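Local coordinates for BPT4 GENE 59 helicase assembly protein (Enterobacteria phage T4, PDB 1C1K) that loads the replicative helicase onto DNA protected by single-stranded-DNA-binding protein at phage replication forks, and so takes part in viral replication, recombination and repair, at residues A[118-123]-A[130-135]; A[111-116]-A[161-166]; A[143-148]-A[172-177]; A[149-152]-A[157-160]; A[84-89]-A[187-192]. All blocks are in the same frame, centred on the assembly; numbering follows the deposited sequence.

Contact 1: residues A[118-123]-A[130-135]; sequences RNIYYF and SAFKEI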
# COMPACT_ATOMS: atom_id res chain seq x y z
N ARG A 118 -5.49 4.09 -18.10
CA ARG A 118 -6.02 5.02 -19.10
C ARG A 118 -5.63 6.44 -18.74
O ARG A 118 -5.18 7.20 -19.60
CB ARG A 118 -7.55 4.93 -19.18
CG ARG A 118 -8.06 3.65 -19.78
CD ARG A 118 -9.59 3.60 -19.80
NE ARG A 118 -10.06 2.22 -19.89
CZ ARG A 118 -10.76 1.60 -18.94
NH1 ARG A 118 -11.08 2.23 -17.81
NH2 ARG A 118 -11.11 0.33 -19.11
N ASN A 119 -5.78 6.81 -17.48
CA ASN A 119 -5.43 8.16 -17.06
C ASN A 119 -3.93 8.43 -17.22
O ASN A 119 -3.54 9.55 -17.55
CB ASN A 119 -5.87 8.40 -15.62
CG ASN A 119 -7.38 8.56 -15.50
OD1 ASN A 119 -7.95 8.47 -14.42
ND2 ASN A 119 -8.03 8.81 -16.63
N ILE A 120 -3.10 7.42 -16.99
CA ILE A 120 -1.66 7.61 -17.14
C ILE A 120 -1.36 7.85 -18.61
O ILE A 120 -0.54 8.72 -18.95
CB ILE A 120 -0.85 6.38 -16.68
CG1 ILE A 120 -1.01 6.17 -15.17
CG2 ILE A 120 0.63 6.57 -17.02
CD1 ILE A 120 -0.57 4.80 -14.72
N TYR A 121 -2.03 7.10 -19.48
CA TYR A 121 -1.83 7.23 -20.92
C TYR A 121 -2.22 8.61 -21.43
O TYR A 121 -1.44 9.26 -22.12
CB TYR A 121 -2.63 6.16 -21.66
CG TYR A 121 -2.55 6.28 -23.17
CD1 TYR A 121 -1.52 5.67 -23.89
CD2 TYR A 121 -3.50 7.03 -23.87
CE1 TYR A 121 -1.44 5.80 -25.28
CE2 TYR A 121 -3.42 7.17 -25.26
CZ TYR A 121 -2.39 6.55 -25.96
OH TYR A 121 -2.33 6.68 -27.33
N TYR A 122 -3.41 9.08 -21.09
CA TYR A 122 -3.85 10.38 -21.55
C TYR A 122 -2.99 11.50 -20.97
O TYR A 122 -2.77 12.52 -21.62
CB TYR A 122 -5.33 10.58 -21.23
CG TYR A 122 -6.22 9.65 -22.03
CD1 TYR A 122 -7.10 8.77 -21.40
CD2 TYR A 122 -6.12 9.60 -23.42
CE1 TYR A 122 -7.85 7.86 -22.13
CE2 TYR A 122 -6.87 8.69 -24.16
CZ TYR A 122 -7.73 7.83 -23.51
OH TYR A 122 -8.47 6.92 -24.24
N PHE A 123 -2.48 11.29 -19.76
CA PHE A 123 -1.62 12.29 -19.14
C PHE A 123 -0.30 12.36 -19.93
O PHE A 123 0.28 13.43 -20.12
CB PHE A 123 -1.31 11.91 -17.69
CG PHE A 123 -0.23 12.75 -17.06
CD1 PHE A 123 -0.53 13.99 -16.50
CD2 PHE A 123 1.09 12.31 -17.03
CE1 PHE A 123 0.47 14.77 -15.92
CE2 PHE A 123 2.09 13.08 -16.45
CZ PHE A 123 1.78 14.32 -15.89
N SER A 130 7.82 11.65 -25.69
CA SER A 130 8.23 11.23 -27.03
C SER A 130 8.05 9.71 -27.11
O SER A 130 8.04 9.13 -28.20
CB SER A 130 9.69 11.61 -27.29
OG SER A 130 10.57 10.62 -26.80
N ALA A 131 7.92 9.09 -25.94
CA ALA A 131 7.72 7.65 -25.82
C ALA A 131 7.02 7.40 -24.47
O ALA A 131 7.31 8.09 -23.49
CB ALA A 131 9.05 6.93 -25.86
N PHE A 132 6.11 6.43 -24.43
CA PHE A 132 5.39 6.13 -23.19
C PHE A 132 6.33 5.80 -22.03
O PHE A 132 6.06 6.16 -20.88
CB PHE A 132 4.40 4.98 -23.40
CG PHE A 132 3.29 4.93 -22.39
CD1 PHE A 132 2.87 6.09 -21.73
CD2 PHE A 132 2.65 3.73 -22.09
CE1 PHE A 132 1.83 6.04 -20.80
CE2 PHE A 132 1.61 3.67 -21.17
CZ PHE A 132 1.20 4.83 -20.52
N LYS A 133 7.43 5.11 -22.34
CA LYS A 133 8.40 4.73 -21.32
C LYS A 133 8.92 5.90 -20.48
O LYS A 133 9.33 5.72 -19.33
CB LYS A 133 9.57 3.99 -21.97
CG LYS A 133 10.68 4.90 -22.49
CD LYS A 133 11.87 4.08 -23.01
CE LYS A 133 12.88 4.97 -23.73
NZ LYS A 133 14.15 4.25 -24.03
N GLU A 134 8.90 7.11 -21.05
CA GLU A 134 9.37 8.29 -20.34
C GLU A 134 8.58 8.60 -19.07
O GLU A 134 9.05 9.29 -18.17
CB GLU A 134 9.34 9.50 -21.28
CG GLU A 134 10.47 9.48 -22.31
CD GLU A 134 10.27 10.46 -23.45
OE1 GLU A 134 10.99 10.31 -24.46
OE2 GLU A 134 9.43 11.37 -23.35
N ILE A 135 7.35 8.08 -19.00
CA ILE A 135 6.49 8.29 -17.85
C ILE A 135 7.02 7.54 -16.63
O ILE A 135 6.97 8.03 -15.50
CB ILE A 135 5.05 7.78 -18.13
CG1 ILE A 135 4.36 8.69 -19.15
CG2 ILE A 135 4.26 7.69 -16.82
CD1 ILE A 135 4.05 10.07 -18.64

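Contact 2: residues A[111-116]-A[161-166]; sequences FKFEED and FILLDS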
# COMPACT_ATOMS: atom_id res chain seq x y z
N PHE A 111 -10.57 -3.00 -12.02
CA PHE A 111 -11.22 -1.90 -12.72
C PHE A 111 -10.46 -0.60 -12.42
O PHE A 111 -10.27 0.23 -13.31
CB PHE A 111 -12.68 -1.77 -12.29
CG PHE A 111 -13.58 -2.82 -12.86
CD1 PHE A 111 -14.85 -3.04 -12.31
CD2 PHE A 111 -13.19 -3.59 -13.95
CE1 PHE A 111 -15.70 -4.01 -12.84
CE2 PHE A 111 -14.03 -4.57 -14.49
CZ PHE A 111 -15.30 -4.78 -13.94
N LYS A 112 -10.04 -0.44 -11.17
CA LYS A 112 -9.30 0.76 -10.79
C LYS A 112 -7.94 0.79 -11.50
O LYS A 112 -7.47 1.85 -11.89
CB LYS A 112 -9.10 0.81 -9.27
CG LYS A 112 -8.02 1.78 -8.81
CD LYS A 112 -8.39 3.25 -9.07
CE LYS A 112 -7.43 4.19 -8.36
NZ LYS A 112 -7.60 5.60 -8.82
N PHE A 113 -7.32 -0.38 -11.66
CA PHE A 113 -6.03 -0.48 -12.33
C PHE A 113 -6.22 -0.01 -13.78
O PHE A 113 -5.46 0.81 -14.29
CB PHE A 113 -5.54 -1.94 -12.30
CG PHE A 113 -4.17 -2.16 -12.88
CD1 PHE A 113 -3.14 -1.25 -12.66
CD2 PHE A 113 -3.90 -3.31 -13.62
CE1 PHE A 113 -1.85 -1.48 -13.18
CE2 PHE A 113 -2.61 -3.55 -14.14
CZ PHE A 113 -1.59 -2.64 -13.91
N GLU A 114 -7.26 -0.52 -14.43
CA GLU A 114 -7.55 -0.14 -15.81
C GLU A 114 -7.81 1.36 -15.90
O GLU A 114 -7.31 2.04 -16.80
CB GLU A 114 -8.76 -0.94 -16.32
CG GLU A 114 -8.37 -2.34 -16.80
CD GLU A 114 -9.51 -3.34 -16.81
OE1 GLU A 114 -10.69 -2.94 -16.70
OE2 GLU A 114 -9.23 -4.55 -16.92
N GLU A 115 -8.59 1.89 -14.97
CA GLU A 115 -8.89 3.32 -14.95
C GLU A 115 -7.59 4.12 -14.86
O GLU A 115 -7.36 5.07 -15.62
CB GLU A 115 -9.79 3.64 -13.76
CG GLU A 115 -10.14 5.11 -13.61
CD GLU A 115 -10.91 5.39 -12.33
OE1 GLU A 115 -11.07 4.46 -11.50
OE2 GLU A 115 -11.36 6.54 -12.16
N ASP A 116 -6.74 3.74 -13.91
CA ASP A 116 -5.47 4.43 -13.70
C ASP A 116 -4.59 4.36 -14.94
O ASP A 116 -3.97 5.36 -15.30
CB ASP A 116 -4.74 3.82 -12.49
CG ASP A 116 -5.37 4.23 -11.17
OD1 ASP A 116 -4.94 3.71 -10.12
OD2 ASP A 116 -6.30 5.08 -11.17
N PHE A 161 0.46 1.46 -8.59
CA PHE A 161 1.90 1.67 -8.67
C PHE A 161 2.63 0.34 -8.50
O PHE A 161 3.56 0.02 -9.26
CB PHE A 161 2.35 2.64 -7.57
CG PHE A 161 3.69 3.29 -7.84
CD1 PHE A 161 4.87 2.62 -7.52
CD2 PHE A 161 3.77 4.56 -8.41
CE1 PHE A 161 6.12 3.21 -7.76
CE2 PHE A 161 5.00 5.16 -8.66
CZ PHE A 161 6.18 4.48 -8.33
N ILE A 162 2.21 -0.46 -7.52
CA ILE A 162 2.86 -1.74 -7.29
C ILE A 162 2.55 -2.74 -8.39
O ILE A 162 3.38 -3.58 -8.72
CB ILE A 162 2.49 -2.29 -5.89
CG1 ILE A 162 3.08 -1.36 -4.82
CG2 ILE A 162 3.06 -3.69 -5.70
CD1 ILE A 162 2.48 -1.55 -3.44
N LEU A 163 1.37 -2.65 -8.98
CA LEU A 163 1.02 -3.55 -10.07
C LEU A 163 1.92 -3.23 -11.28
O LEU A 163 2.46 -4.13 -11.92
CB LEU A 163 -0.46 -3.39 -10.45
CG LEU A 163 -1.44 -4.23 -9.61
CD1 LEU A 163 -2.85 -3.68 -9.78
CD2 LEU A 163 -1.38 -5.69 -10.04
N LEU A 164 2.10 -1.95 -11.57
CA LEU A 164 2.96 -1.54 -12.68
C LEU A 164 4.38 -2.01 -12.39
O LEU A 164 5.08 -2.53 -13.26
CB LEU A 164 2.93 -0.02 -12.85
CG LEU A 164 1.63 0.61 -13.35
CD1 LEU A 164 1.64 2.11 -13.08
CD2 LEU A 164 1.47 0.34 -14.84
N ASP A 165 4.82 -1.83 -11.15
CA ASP A 165 6.16 -2.23 -10.73
C ASP A 165 6.44 -3.72 -10.95
O ASP A 165 7.57 -4.10 -11.25
CB ASP A 165 6.36 -1.91 -9.25
CG ASP A 165 7.69 -2.41 -8.72
OD1 ASP A 165 8.71 -1.72 -8.95
OD2 ASP A 165 7.72 -3.49 -8.09
N SER A 166 5.41 -4.55 -10.82
CA SER A 166 5.57 -5.99 -10.97
C SER A 166 6.20 -6.40 -12.30
O SER A 166 6.92 -7.40 -12.36
CB SER A 166 4.24 -6.72 -10.75
OG SER A 166 3.37 -6.65 -11.87

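Contact 3: residues A[143-148]-A[172-177]; sequences QSSYIF and DKHDEQ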
# COMPACT_ATOMS: atom_id res chain seq x y z
N GLN A 143 14.93 14.59 -9.81
CA GLN A 143 14.98 13.56 -8.77
C GLN A 143 13.63 12.89 -8.58
O GLN A 143 13.24 12.55 -7.46
CB GLN A 143 15.44 14.17 -7.44
CG GLN A 143 16.82 14.80 -7.48
CD GLN A 143 17.45 14.89 -6.11
OE1 GLN A 143 16.77 14.82 -5.09
NE2 GLN A 143 18.77 15.06 -6.07
N SER A 144 12.91 12.68 -9.68
CA SER A 144 11.59 12.07 -9.62
C SER A 144 11.23 11.45 -10.96
O SER A 144 12.11 11.18 -11.78
CB SER A 144 10.56 13.14 -9.24
OG SER A 144 9.29 12.58 -8.96
N SER A 145 9.94 11.21 -11.16
CA SER A 145 9.43 10.64 -12.40
C SER A 145 7.97 11.02 -12.50
O SER A 145 7.34 11.38 -11.50
CB SER A 145 9.56 9.11 -12.41
OG SER A 145 8.79 8.51 -11.38
N TYR A 146 7.42 10.96 -13.71
CA TYR A 146 6.02 11.30 -13.88
C TYR A 146 5.16 10.30 -13.10
O TYR A 146 4.21 10.70 -12.42
CB TYR A 146 5.64 11.26 -15.35
CG TYR A 146 6.04 12.51 -16.12
CD1 TYR A 146 6.83 12.41 -17.26
CD2 TYR A 146 5.59 13.77 -15.72
CE1 TYR A 146 7.17 13.55 -17.99
CE2 TYR A 146 5.92 14.91 -16.45
CZ TYR A 146 6.71 14.79 -17.58
OH TYR A 146 7.04 15.91 -18.31
N ILE A 147 5.50 9.02 -13.18
CA ILE A 147 4.69 8.02 -12.48
C ILE A 147 4.69 8.25 -10.96
O ILE A 147 3.65 8.09 -10.31
CB ILE A 147 5.13 6.57 -12.84
CG1 ILE A 147 4.00 5.59 -12.48
CG2 ILE A 147 6.44 6.20 -12.14
CD1 ILE A 147 2.72 5.79 -13.28
N PHE A 148 5.83 8.64 -10.40
CA PHE A 148 5.86 8.91 -8.97
C PHE A 148 5.03 10.15 -8.67
O PHE A 148 4.30 10.20 -7.68
CB PHE A 148 7.30 9.14 -8.49
CG PHE A 148 7.40 9.49 -7.02
CD1 PHE A 148 6.63 8.83 -6.07
CD2 PHE A 148 8.28 10.49 -6.60
CE1 PHE A 148 6.72 9.16 -4.72
CE2 PHE A 148 8.37 10.82 -5.25
CZ PHE A 148 7.59 10.16 -4.31
N ASP A 172 12.61 -0.51 -7.54
CA ASP A 172 14.03 -0.82 -7.38
C ASP A 172 14.93 0.09 -8.20
O ASP A 172 15.97 0.52 -7.73
CB ASP A 172 14.29 -2.29 -7.72
CG ASP A 172 13.64 -3.24 -6.72
OD1 ASP A 172 13.66 -4.46 -6.96
OD2 ASP A 172 13.11 -2.77 -5.69
N LYS A 173 14.52 0.40 -9.43
CA LYS A 173 15.31 1.29 -10.28
C LYS A 173 15.37 2.70 -9.69
O LYS A 173 16.40 3.37 -9.76
CB LYS A 173 14.72 1.34 -11.69
CG LYS A 173 14.87 0.04 -12.45
CD LYS A 173 15.18 0.29 -13.91
CE LYS A 173 13.94 0.12 -14.76
NZ LYS A 173 13.97 1.04 -15.94
N HIS A 174 14.26 3.17 -9.12
CA HIS A 174 14.23 4.49 -8.51
C HIS A 174 15.17 4.48 -7.30
O HIS A 174 15.96 5.39 -7.10
CB HIS A 174 12.81 4.84 -8.08
CG HIS A 174 11.98 5.49 -9.15
ND1 HIS A 174 11.80 4.93 -10.40
CD2 HIS A 174 11.25 6.63 -9.14
CE1 HIS A 174 11.00 5.70 -11.12
NE2 HIS A 174 10.65 6.74 -10.38
N ASP A 175 15.06 3.42 -6.49
CA ASP A 175 15.86 3.27 -5.28
C ASP A 175 17.37 3.31 -5.55
O ASP A 175 18.13 3.88 -4.77
CB ASP A 175 15.53 1.95 -4.58
CG ASP A 175 14.32 2.06 -3.67
OD1 ASP A 175 13.89 1.01 -3.14
OD2 ASP A 175 13.79 3.18 -3.49
N GLU A 176 17.80 2.70 -6.65
CA GLU A 176 19.22 2.67 -6.98
C GLU A 176 19.75 3.97 -7.57
O GLU A 176 20.95 4.21 -7.54
CB GLU A 176 19.53 1.51 -7.94
CG GLU A 176 18.46 1.19 -8.97
CD GLU A 176 18.36 -0.30 -9.30
OE1 GLU A 176 18.38 -0.65 -10.50
OE2 GLU A 176 18.27 -1.13 -8.36
N GLN A 177 18.86 4.81 -8.09
CA GLN A 177 19.29 6.06 -8.71
C GLN A 177 19.14 7.33 -7.87
O GLN A 177 19.52 8.41 -8.33
CB GLN A 177 18.55 6.27 -10.04
CG GLN A 177 18.76 5.16 -11.06
CD GLN A 177 17.88 5.32 -12.29
OE1 GLN A 177 16.78 4.77 -12.36
NE2 GLN A 177 18.36 6.08 -13.27

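Contact 4: residues A[149-152]-A[157-160]; sequences KLLQ and SFET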
# COMPACT_ATOMS: atom_id res chain seq x y z
N LYS A 149 5.13 11.16 -9.53
CA LYS A 149 4.38 12.40 -9.35
C LYS A 149 2.88 12.13 -9.37
O LYS A 149 2.13 12.77 -8.63
CB LYS A 149 4.73 13.41 -10.45
CG LYS A 149 6.01 14.19 -10.20
CD LYS A 149 6.35 15.10 -11.38
CE LYS A 149 7.74 15.71 -11.24
NZ LYS A 149 7.94 16.35 -9.92
N LEU A 150 2.46 11.20 -10.22
CA LEU A 150 1.05 10.86 -10.31
C LEU A 150 0.58 10.20 -9.02
O LEU A 150 -0.55 10.41 -8.57
CB LEU A 150 0.80 9.94 -11.51
CG LEU A 150 0.95 10.63 -12.87
CD1 LEU A 150 0.84 9.61 -14.00
CD2 LEU A 150 -0.12 11.71 -13.02
N LEU A 151 1.45 9.40 -8.41
CA LEU A 151 1.10 8.76 -7.16
C LEU A 151 0.98 9.83 -6.08
O LEU A 151 0.04 9.83 -5.29
CB LEU A 151 2.16 7.74 -6.76
CG LEU A 151 1.99 7.11 -5.38
CD1 LEU A 151 0.69 6.31 -5.33
CD2 LEU A 151 3.19 6.22 -5.08
N GLN A 152 1.93 10.76 -6.07
CA GLN A 152 1.94 11.84 -5.10
C GLN A 152 0.65 12.65 -5.16
O GLN A 152 0.10 13.02 -4.12
CB GLN A 152 3.12 12.78 -5.37
CG GLN A 152 4.45 12.29 -4.84
CD GLN A 152 5.58 13.26 -5.16
OE1 GLN A 152 5.93 13.45 -6.32
NE2 GLN A 152 6.14 13.87 -4.13
N SER A 157 -3.42 4.89 -7.52
CA SER A 157 -3.28 4.29 -6.20
C SER A 157 -1.97 3.56 -5.97
O SER A 157 -1.18 3.34 -6.90
CB SER A 157 -4.43 3.31 -5.98
OG SER A 157 -4.30 2.21 -6.85
N PHE A 158 -1.73 3.18 -4.72
CA PHE A 158 -0.53 2.44 -4.36
C PHE A 158 -0.59 1.07 -5.03
O PHE A 158 0.43 0.56 -5.48
CB PHE A 158 -0.44 2.25 -2.84
CG PHE A 158 0.34 3.33 -2.14
CD1 PHE A 158 -0.23 4.57 -1.88
CD2 PHE A 158 1.64 3.09 -1.72
CE1 PHE A 158 0.48 5.56 -1.21
CE2 PHE A 158 2.37 4.08 -1.06
CZ PHE A 158 1.78 5.31 -0.80
N GLU A 159 -1.78 0.48 -5.09
CA GLU A 159 -1.92 -0.83 -5.70
C GLU A 159 -1.56 -0.76 -7.18
O GLU A 159 -0.92 -1.67 -7.71
CB GLU A 159 -3.35 -1.37 -5.51
CG GLU A 159 -3.70 -1.71 -4.06
CD GLU A 159 -4.13 -0.50 -3.26
OE1 GLU A 159 -4.35 0.57 -3.87
OE2 GLU A 159 -4.25 -0.60 -2.02
N THR A 160 -1.97 0.31 -7.85
CA THR A 160 -1.66 0.48 -9.26
C THR A 160 -0.16 0.63 -9.43
O THR A 160 0.44 0.00 -10.30
CB THR A 160 -2.37 1.72 -9.86
OG1 THR A 160 -3.75 1.40 -10.09
CG2 THR A 160 -1.72 2.13 -11.18

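Contact 5: residues A[84-89]-A[187-192]; sequences DAWIGD and SIKLKA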
# COMPACT_ATOMS: atom_id res chain seq x y z
N ASP A 84 -2.87 10.14 7.65
CA ASP A 84 -3.07 10.55 9.03
C ASP A 84 -2.56 9.45 9.98
O ASP A 84 -2.36 9.69 11.17
CB ASP A 84 -4.56 10.81 9.30
CG ASP A 84 -4.96 12.25 9.02
OD1 ASP A 84 -6.10 12.64 9.36
OD2 ASP A 84 -4.13 13.01 8.47
N ALA A 85 -2.35 8.26 9.43
CA ALA A 85 -1.87 7.14 10.23
C ALA A 85 -0.39 6.85 9.97
O ALA A 85 0.21 6.01 10.65
CB ALA A 85 -2.71 5.89 9.93
N TRP A 86 0.18 7.53 8.98
CA TRP A 86 1.59 7.33 8.64
C TRP A 86 2.48 7.66 9.84
O TRP A 86 3.48 6.97 10.09
CB TRP A 86 1.98 8.21 7.45
CG TRP A 86 1.59 7.62 6.12
CD1 TRP A 86 0.86 6.48 5.90
CD2 TRP A 86 1.92 8.13 4.82
NE1 TRP A 86 0.72 6.25 4.56
CE2 TRP A 86 1.36 7.25 3.87
CE3 TRP A 86 2.64 9.25 4.37
CZ2 TRP A 86 1.49 7.45 2.49
CZ3 TRP A 86 2.77 9.45 3.00
CH2 TRP A 86 2.20 8.55 2.07
N ILE A 87 2.11 8.70 10.57
CA ILE A 87 2.87 9.11 11.75
C ILE A 87 1.96 9.22 12.98
O ILE A 87 2.38 8.90 14.10
CB ILE A 87 3.57 10.47 11.52
CG1 ILE A 87 4.61 10.33 10.41
CG2 ILE A 87 4.24 10.94 12.81
CD1 ILE A 87 4.61 11.49 9.43
N GLY A 88 0.72 9.66 12.77
CA GLY A 88 -0.22 9.80 13.87
C GLY A 88 -0.74 8.46 14.38
O GLY A 88 -0.69 7.46 13.67
N ASP A 89 -1.24 8.45 15.62
CA ASP A 89 -1.75 7.23 16.24
C ASP A 89 -3.01 6.71 15.55
O ASP A 89 -3.87 7.48 15.13
CB ASP A 89 -2.06 7.48 17.72
CG ASP A 89 -0.82 7.45 18.59
OD1 ASP A 89 -0.90 7.91 19.75
OD2 ASP A 89 0.23 6.98 18.12
N SER A 187 8.87 5.18 -0.90
CA SER A 187 9.46 3.90 -1.26
C SER A 187 9.42 2.90 -0.11
O SER A 187 9.25 1.69 -0.32
CB SER A 187 10.90 4.08 -1.73
OG SER A 187 11.35 2.90 -2.35
N ILE A 188 9.58 3.39 1.11
CA ILE A 188 9.53 2.51 2.27
C ILE A 188 8.15 1.86 2.31
O ILE A 188 8.04 0.65 2.48
CB ILE A 188 9.79 3.29 3.58
CG1 ILE A 188 11.27 3.68 3.66
CG2 ILE A 188 9.40 2.43 4.79
CD1 ILE A 188 11.58 4.67 4.76
N LYS A 189 7.10 2.66 2.14
CA LYS A 189 5.74 2.14 2.16
C LYS A 189 5.47 1.25 0.96
O LYS A 189 4.84 0.20 1.07
CB LYS A 189 4.71 3.28 2.18
CG LYS A 189 4.98 4.37 3.20
CD LYS A 189 4.50 3.97 4.58
CE LYS A 189 4.37 5.19 5.49
NZ LYS A 189 4.22 6.43 4.68
N LEU A 190 5.95 1.67 -0.21
CA LEU A 190 5.75 0.89 -1.42
C LEU A 190 6.36 -0.51 -1.31
O LEU A 190 5.72 -1.51 -1.64
CB LEU A 190 6.35 1.63 -2.62
CG LEU A 190 5.52 2.83 -3.10
CD1 LEU A 190 6.38 3.72 -4.00
CD2 LEU A 190 4.30 2.34 -3.87
N LYS A 191 7.60 -0.58 -0.84
CA LYS A 191 8.24 -1.87 -0.70
C LYS A 191 7.57 -2.72 0.38
O LYS A 191 7.43 -3.93 0.22
CB LYS A 191 9.73 -1.68 -0.40
CG LYS A 191 10.51 -1.11 -1.58
CD LYS A 191 12.01 -1.40 -1.46
CE LYS A 191 12.66 -0.52 -0.40
NZ LYS A 191 12.55 0.93 -0.71
N ALA A 192 7.16 -2.08 1.47
CA ALA A 192 6.51 -2.81 2.55
C ALA A 192 5.19 -3.42 2.06
O ALA A 192 4.91 -4.59 2.30
CB ALA A 192 6.26 -1.89 3.73

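Contact 1: residues A[118-123]-A[130-135]
Tyr121 turns the edge of its ring toward a face of the Phe132 ring, an edge-to-face (T-shaped) pair with centroids 5.9 Å apart and planes at 72°. The Phe132 ring reaches the helix because CG stands anti to the backbone N (chi1 -159°), which brings CE1 to 3.9 Å from Tyr121 CA. The tight part lies beside this pair: Ile120 CG2 sits 3.8 Å from Ile135 CG2 and 4.0 Å from Phe132 CZ, so a single methyl fills the angle between two side chains of the loop. Farther along helix 109-126, the edge of the Phe123 ring meets the following chain, with Phe123 CD2 4.0 Å from Ile135 CD1. By contrast, Phe123 and Phe132 are both partly exposed, and the solvent side continues to Ser130, whose N bonds to Glu134 OE2. With Phe136 and Leu150 also against Ile120, this is apolar packing within the C-terminal part of a largely helical two-domain protein, where the chain after helix 109-126 folds back on it.

Contact 2: residues A[111-116]-A[161-166]
Leu163 lies over one face of the Phe113 ring, its CD1 3.8 Å from the ring centroid and 17° off the normal, a CH-pi contact. The same side chain also touches with its stem, since Leu163 CB comes to 3.6 Å from Phe113 CE1; methyl and methylene together span the ring from its CG end to its far rim. Leu164 approaches differently. Its CG meets Phe113 CE1 at 4.1 Å near the ring plane, so consecutive leucines take a face and an edge of one phenylalanine. The ring can enter this corner because Phe113 CG is anti to the backbone N (chi1 -176°), which carries the ring away from its own helix toward 158-168. This is helix-to-helix packing inside the C-terminal part of the loader, between helices 109-126 and 158-168, with one ring resting on two consecutive leucines. Met1, from the start of the chain, touches both Phe113 and Leu163, while Phe208 of helix 201-216 packs on Leu164. One turn along from the ring, buried Asp116 receives Lys112 NZ on the syn lone pair of OD2 at 2.7 Å, and its OD1 is bonded to the start of helix 158-168. That salt bridge probably favours the charged carboxylate. On the other helix, Ser166 OG donates to Leu163 O at 2.7 Å, in the carbonyl plane.

Contact 3: residues A[143-148]-A[172-177]
Ser145 OG is gripped from two directions. Across the contact it shares a hydrogen bond of 2.8 Å with His174 NE2, in which either atom could be the donor, and within its own segment it accepts from Phe148 N at 3.1 Å with an angle of 154° at the hydrogen. The second bond makes Ser145 the N-cap of helix 146-152. Its hydroxyl stands between the backbone N and the carbonyl carbon (chi1 63°), a setting that lets one oxygen serve the helix start and the imidazole together. The oxygen meets His174 at the ring edge and in its plane, and Ser145 CB follows at 3.3 Å from NE2. Both residues are buried, and the bond gives each a polar partner there; at the far side of the ring, ND1 has a weak hydrogen bond to Ile170 O. The bond thus ties the N-cap of helix 146-152 to helix 170-177, with Trp183 of helix 181-196 meeting the rings of both His174 and Phe148.

Contact 4: residues A[149-152]-A[157-160]
This is apolar packing where the consecutive helices 146-152 and 158-168 are joined by a short loop, the end of the first meeting the start of the second. Leu151 carries it with one methyl: CD1 lies over a face of the Phe158 ring, 4.0 Å from Phe158 CD1, and also rests 3.8 Å from Ser157 O. With CG anti to the backbone N (chi1 173°), the leucine reaches out from its helix to this point. The backbones are close here, Leu151 CA and Ser157 CA being 6.3 Å apart. Ser157 turns its CB away from the leucine and caps its own helix, OG accepting from Thr160 N at 3.2 Å with an angle of 157°. Asp116 of helix 109-126 fixes the same turn by accepting from Ser157 N and bonding Thr160 OG1, and Tyr186 of helix 181-196 packs on Leu151. The chemistry is therefore divided: the link between the two segments is van der Waals contact alone, whereas directional bonds hold the turn that presents Phe158.

Contact 5: residues A[84-89]-A[187-192]
The Trp86 indole has the end of Lys189 over one face; Tyr186 pairs with it edge-to-face, and Phe158 of helix 158-168 also touches it. Lys189 CE lies 3.7 Å from the centroid of the five-membered ring and only 7° off the normal, a CH-pi contact almost straight above the pyrrole part. NZ is modelled over the same face, but too close to the ring, so both the placement of the ammonium group and the cation-pi contact it would make are doubtful. The account therefore rests on CE, which comes from above the ring and not along its edge. The lysine gets there by a bent chain: CG lies beside the backbone N, and a further turn at chi2 (-81°) folds the later methylenes toward the indole. At the indole's polar edge, NE1 bonds to Val80 O, which anchors the ring from its own side of the contact and helps to fix its rotation. Trp86 belongs to the short, weakly bonded helical turn around 84-86 in the N-terminal part of the protein, and Lys189 projects from helix 181-196 in the C-terminal one, with Met30 of helix 16-30 also against Lys189, so the pair bridges the two parts of the chain.

How the contacts relate
Contacts 1 to 4 all lie within the C-terminal part of the protein, whereas contact 5 joins it to the N-terminal part and encloses the other four along the chain. Contacts 1 and 2 share helix 109-126, contacts 2 and 4 helix 158-168, and contacts 3 and 4 helix 146-152. The centres of contacts 2 and 4 are about 9 Å apart, those of contacts 1 and 5 about 27 Å, without touching. Contact 1 lies inside the loop of contact 2 and closes before contacts 3 and 4 open; contact 4 is nested within contacts 2 and 3, whose segments alternate. Asp175 links contacts 3 and 5 through Ser187 and Lys191. Contact 5 is one place where this packing reaches the N-terminal part.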